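PDB 3LOP: substrate binding periplasmic protein, which binds leucine in the cleft between its two lobes and probably, as a periplasmic receptor, passes it to an ABC-type transporter. Local coordinates for residues 314-317 with 318-321; 187-190 with 191-195. All coordinates share one frame; numbering follows the deposited sequence.

Interaction 1: 314-317 with 318-321. With NI (nickel (II) ion), chain H.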
loop_
_atom_site.group_PDB
_atom_site.type_symbol
_atom_site.label_atom_id
_atom_site.label_comp_id
_atom_site.label_asym_id
_atom_site.label_seq_id
_atom_site.Cartn_x
_atom_site.Cartn_y
_atom_site.Cartn_z
ATOM N N HIS A 314 22.406 6.384 -1.421
ATOM C CA HIS A 314 23.109 6.398 -2.692
ATOM C C HIS A 314 22.786 5.135 -3.491
ATOM O O HIS A 314 22.453 5.202 -4.674
ATOM C CB HIS A 314 24.609 6.493 -2.418
ATOM C CG HIS A 314 25.433 6.783 -3.629
ATOM N ND1 HIS A 314 25.574 5.888 -4.666
ATOM C CD2 HIS A 314 26.175 7.865 -3.961
ATOM C CE1 HIS A 314 26.369 6.407 -5.583
ATOM N NE2 HIS A 314 26.748 7.606 -5.180
ATOM N N ALA A 315 22.870 3.986 -2.828
ATOM C CA ALA A 315 22.592 2.709 -3.472
ATOM C C ALA A 315 21.161 2.655 -4.003
ATOM O O ALA A 315 20.913 2.157 -5.099
ATOM C CB ALA A 315 22.836 1.569 -2.486
ATOM N N LEU A 316 20.220 3.173 -3.224
ATOM C CA LEU A 316 18.824 3.177 -3.636
ATOM C C LEU A 316 18.619 3.960 -4.928
ATOM O O LEU A 316 17.925 3.505 -5.834
ATOM C CB LEU A 316 17.950 3.774 -2.527
ATOM C CG LEU A 316 17.708 2.885 -1.305
ATOM C CD1 LEU A 316 17.180 3.722 -0.156
ATOM C CD2 LEU A 316 16.725 1.778 -1.669
ATOM N N THR A 317 19.238 5.132 -5.018
ATOM C CA THR A 317 19.090 5.967 -6.202
ATOM C C THR A 317 19.682 5.335 -7.454
ATOM O O THR A 317 19.443 5.813 -8.560
ATOM C CB THR A 317 19.746 7.352 -6.006
ATOM O OG1 THR A 317 21.170 7.212 -5.943
ATOM C CG2 THR A 317 19.251 7.998 -4.728
ATOM N N GLU A 318 20.446 4.261 -7.293
ATOM C CA GLU A 318 21.056 3.627 -8.454
ATOM C C GLU A 318 20.513 2.247 -8.806
ATOM O O GLU A 318 21.057 1.569 -9.676
ATOM C CB GLU A 318 22.574 3.586 -8.276
ATOM C CG GLU A 318 23.144 4.960 -7.964
ATOM C CD GLU A 318 24.652 5.007 -7.980
ATOM O OE1 GLU A 318 25.292 4.145 -7.341
ATOM O OE2 GLU A 318 25.196 5.928 -8.625
ATOM N N LEU A 319 19.443 1.826 -8.137
ATOM C CA LEU A 319 18.833 0.539 -8.454
ATOM C C LEU A 319 18.172 0.710 -9.821
ATOM O O LEU A 319 17.246 1.511 -9.968
ATOM C CB LEU A 319 17.770 0.158 -7.413
ATOM C CG LEU A 319 18.243 -0.228 -6.009
ATOM C CD1 LEU A 319 17.038 -0.650 -5.181
ATOM C CD2 LEU A 319 19.254 -1.367 -6.080
ATOM N N ARG A 320 18.656 -0.027 -10.817
ATOM C CA ARG A 320 18.112 0.060 -12.173
ATOM C C ARG A 320 17.561 -1.291 -12.603
ATOM O O ARG A 320 18.302 -2.164 -13.053
ATOM C CB ARG A 320 19.205 0.512 -13.153
ATOM C CG ARG A 320 18.724 0.789 -14.586
ATOM C CD ARG A 320 17.655 1.865 -14.605
ATOM N NE ARG A 320 17.581 2.604 -15.868
ATOM C CZ ARG A 320 17.100 2.129 -17.013
ATOM N NH1 ARG A 320 16.635 0.890 -17.090
ATOM N NH2 ARG A 320 17.062 2.911 -18.082
ATOM N N ASP A 321 16.254 -1.454 -12.447
ATOM C CA ASP A 321 15.557 -2.682 -12.805
ATOM C C ASP A 321 15.964 -3.889 -11.966
ATOM O O ASP A 321 16.128 -4.996 -12.487
ATOM C CB ASP A 321 15.752 -2.995 -14.292
ATOM C CG ASP A 321 15.376 -1.830 -15.184
ATOM O OD1 ASP A 321 14.258 -1.291 -15.029
ATOM O OD2 ASP A 321 16.198 -1.455 -16.044
HETATM NI NI NI H . 27.075 5.584 -7.542
HETATM O O HOH W 1 28.458 4.198 -6.424
HETATM O O HOH W 2 28.145 7.453 -8.346
HETATM O O HOH W 3 27.386 4.734 -9.672
#

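Interaction 2: 187-190 with 191-195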
loop_
_atom_site.group_PDB
_atom_site.type_symbol
_atom_site.label_atom_id
_atom_site.label_comp_id
_atom_site.label_asym_id
_atom_site.label_seq_id
_atom_site.Cartn_x
_atom_site.Cartn_y
_atom_site.Cartn_z
ATOM N N PRO A 187 -23.371 7.401 7.263
ATOM C CA PRO A 187 -23.884 8.506 6.448
ATOM C C PRO A 187 -23.519 8.351 4.973
ATOM O O PRO A 187 -24.303 8.691 4.089
ATOM C CB PRO A 187 -23.235 9.729 7.088
ATOM C CG PRO A 187 -23.131 9.327 8.529
ATOM C CD PRO A 187 -22.625 7.911 8.427
ATOM N N ALA A 188 -22.324 7.828 4.713
ATOM C CA ALA A 188 -21.873 7.635 3.340
ATOM C C ALA A 188 -22.708 6.564 2.647
ATOM O O ALA A 188 -23.040 6.687 1.465
ATOM C CB ALA A 188 -20.403 7.244 3.324
ATOM N N VAL A 189 -23.035 5.506 3.381
ATOM C CA VAL A 189 -23.848 4.433 2.830
ATOM C C VAL A 189 -25.232 4.973 2.483
ATOM O O VAL A 189 -25.774 4.671 1.421
ATOM C CB VAL A 189 -23.993 3.263 3.828
ATOM C CG1 VAL A 189 -24.958 2.220 3.267
ATOM C CG2 VAL A 189 -22.627 2.634 4.098
ATOM N N ASP A 190 -25.801 5.782 3.374
ATOM C CA ASP A 190 -27.122 6.349 3.120
ATOM C C ASP A 190 -27.110 7.164 1.831
ATOM O O ASP A 190 -27.982 7.010 0.976
ATOM C CB ASP A 190 -27.570 7.268 4.264
ATOM C CG ASP A 190 -27.727 6.541 5.586
ATOM O OD1 ASP A 190 -28.086 5.347 5.581
ATOM O OD2 ASP A 190 -27.512 7.181 6.640
ATOM N N LYS A 191 -26.109 8.026 1.696
ATOM C CA LYS A 191 -25.989 8.893 0.532
ATOM C C LYS A 191 -25.764 8.164 -0.790
ATOM O O LYS A 191 -26.409 8.475 -1.790
ATOM C CB LYS A 191 -24.863 9.907 0.751
ATOM C CG LYS A 191 -24.803 10.994 -0.307
ATOM C CD LYS A 191 -23.780 12.060 0.045
ATOM C CE LYS A 191 -23.795 13.186 -0.977
ATOM N NZ LYS A 191 -22.765 14.223 -0.688
ATOM N N LEU A 192 -24.854 7.196 -0.806
ATOM C CA LEU A 192 -24.582 6.483 -2.047
ATOM C C LEU A 192 -25.677 5.493 -2.439
ATOM O O LEU A 192 -25.836 5.180 -3.618
ATOM C CB LEU A 192 -23.213 5.799 -1.966
ATOM C CG LEU A 192 -22.065 6.818 -1.922
ATOM C CD1 LEU A 192 -20.731 6.112 -1.753
ATOM C CD2 LEU A 192 -22.073 7.646 -3.200
ATOM N N LEU A 193 -26.433 5.006 -1.459
ATOM C CA LEU A 193 -27.536 4.093 -1.746
ATOM C C LEU A 193 -28.602 4.866 -2.520
ATOM O O LEU A 193 -29.235 4.334 -3.434
ATOM C CB LEU A 193 -28.157 3.562 -0.452
ATOM C CG LEU A 193 -27.571 2.308 0.193
ATOM C CD1 LEU A 193 -28.212 2.097 1.558
ATOM C CD2 LEU A 193 -27.818 1.100 -0.706
ATOM N N ALA A 194 -28.788 6.126 -2.138
ATOM C CA ALA A 194 -29.775 7.000 -2.764
ATOM C C ALA A 194 -29.341 7.497 -4.138
ATOM O O ALA A 194 -30.178 7.876 -4.957
ATOM C CB ALA A 194 -30.064 8.189 -1.851
ATOM N N ALA A 195 -28.036 7.499 -4.391
ATOM C CA ALA A 195 -27.516 7.960 -5.675
ATOM C C ALA A 195 -27.762 6.921 -6.762
ATOM O O ALA A 195 -27.661 5.719 -6.521
ATOM C CB ALA A 195 -26.025 8.261 -5.557
#

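Interaction 1: 314-317 with 318-321
Both carboxylate oxygens of E318 grip a nickel ion beside the imidazole of H314, OE2 at 2.2 Å and OE1 at 2.3 Å from the metal. Three water molecules add to the coordination. H314 lies one helical turn earlier and presents a ring edge to the same ion. Its CG is anti to the backbone N (chi1 -169°), which swings the ring out beside the end of the glutamate. Ring and carboxylate planes stand nearly perpendicular, 83° apart, and E318 OE1 sits at the ring edge. The ring atom facing nickel is modelled as CE1, 2.2 Å away; a carbon is not a plausible ligand, so the flip of this imidazole is doubtful, and the opposite flip would put NE2 close to that place.

Beneath the metal site the backbone winds tightly. E318 N bonds to A315 O at 3.1 Å and L319 N to L316 O at 3.2 Å, both three-residue spans of the 3-10 kind, while T317 OG1 turns back to bond to H314 O at 2.7 Å. On the inner side, L316 CD2 and L319 CD1 approach to 4.3 Å, L316 resting on F119 of strand 118-119 and L319 on V295 of helix 284-303. E318 and three waters thus hold the nickel at the surface, apart from the leucine pocket, with H314 probably a further ligand if its ring is flipped. The dication would probably offset the glutamate's negative charge and, if H314 is a ligand, favour the neutral form of its ring.

Interaction 2: 187-190 with 191-195
V189 and L193, one helical turn apart, lie side by side and point the same way, V189 CG1 resting 3.7 Å from L193 CD1. With chi1 at 175°, the touching methyl of V189 points opposite to its own amide nitrogen. The leucine also leans back over the preceding turn: its chi1 of -88° brings CG to 3.2 Å from V189 O, the same carbonyl that accepts L193 N at 3.0 Å. The pair faces helix 206-218, with V189 on F212 and L193 on Y216.

L192 touches both F212 and A176 of strand 174-178, the latter shared with A188, and lays its CG 3.5 Å from A188 O. The polar side chains work at the margins of this surface: D190 forms a salt bridge through OD1 with R219, on which V189 and L193 also rest, while K191, fully extended, passes A176 to reach M175 O with its NZ. Along the backbone, K191 N to P187 O at 3.1 Å and L192 N to A188 O at 3.0 Å continue the alpha-helical pattern, and a weak bond runs from A194 N to D190 O. The helix belongs to the beta-alpha-beta crossover between strands 174-178 and 199-203. Its aliphatic side chains seat it by van der Waals contact against helix and sheet, and the ionic and hydrogen-bonded ends of D190 and K191 tie it to neighbouring chain segments.

From the N terminus the chain reaches interaction 2 first and completes it before interaction 1 begins, so the two follow in series and neither nest nor cross. Each spans a single continuous segment and closes no more than a helical turn or the turn that follows it. Residues 187-195 attach helix 186-194 to the lobe built on the four-stranded parallel sheet, whereas 314-321 join helix 309-317 and its following loop to helix 284-303 and to strand 118-119, at the edge of the five-stranded sheet. Their centres are 46 Å apart, on opposite sides of the chain's centre, with the leucine pocket drawing residues from both lobes.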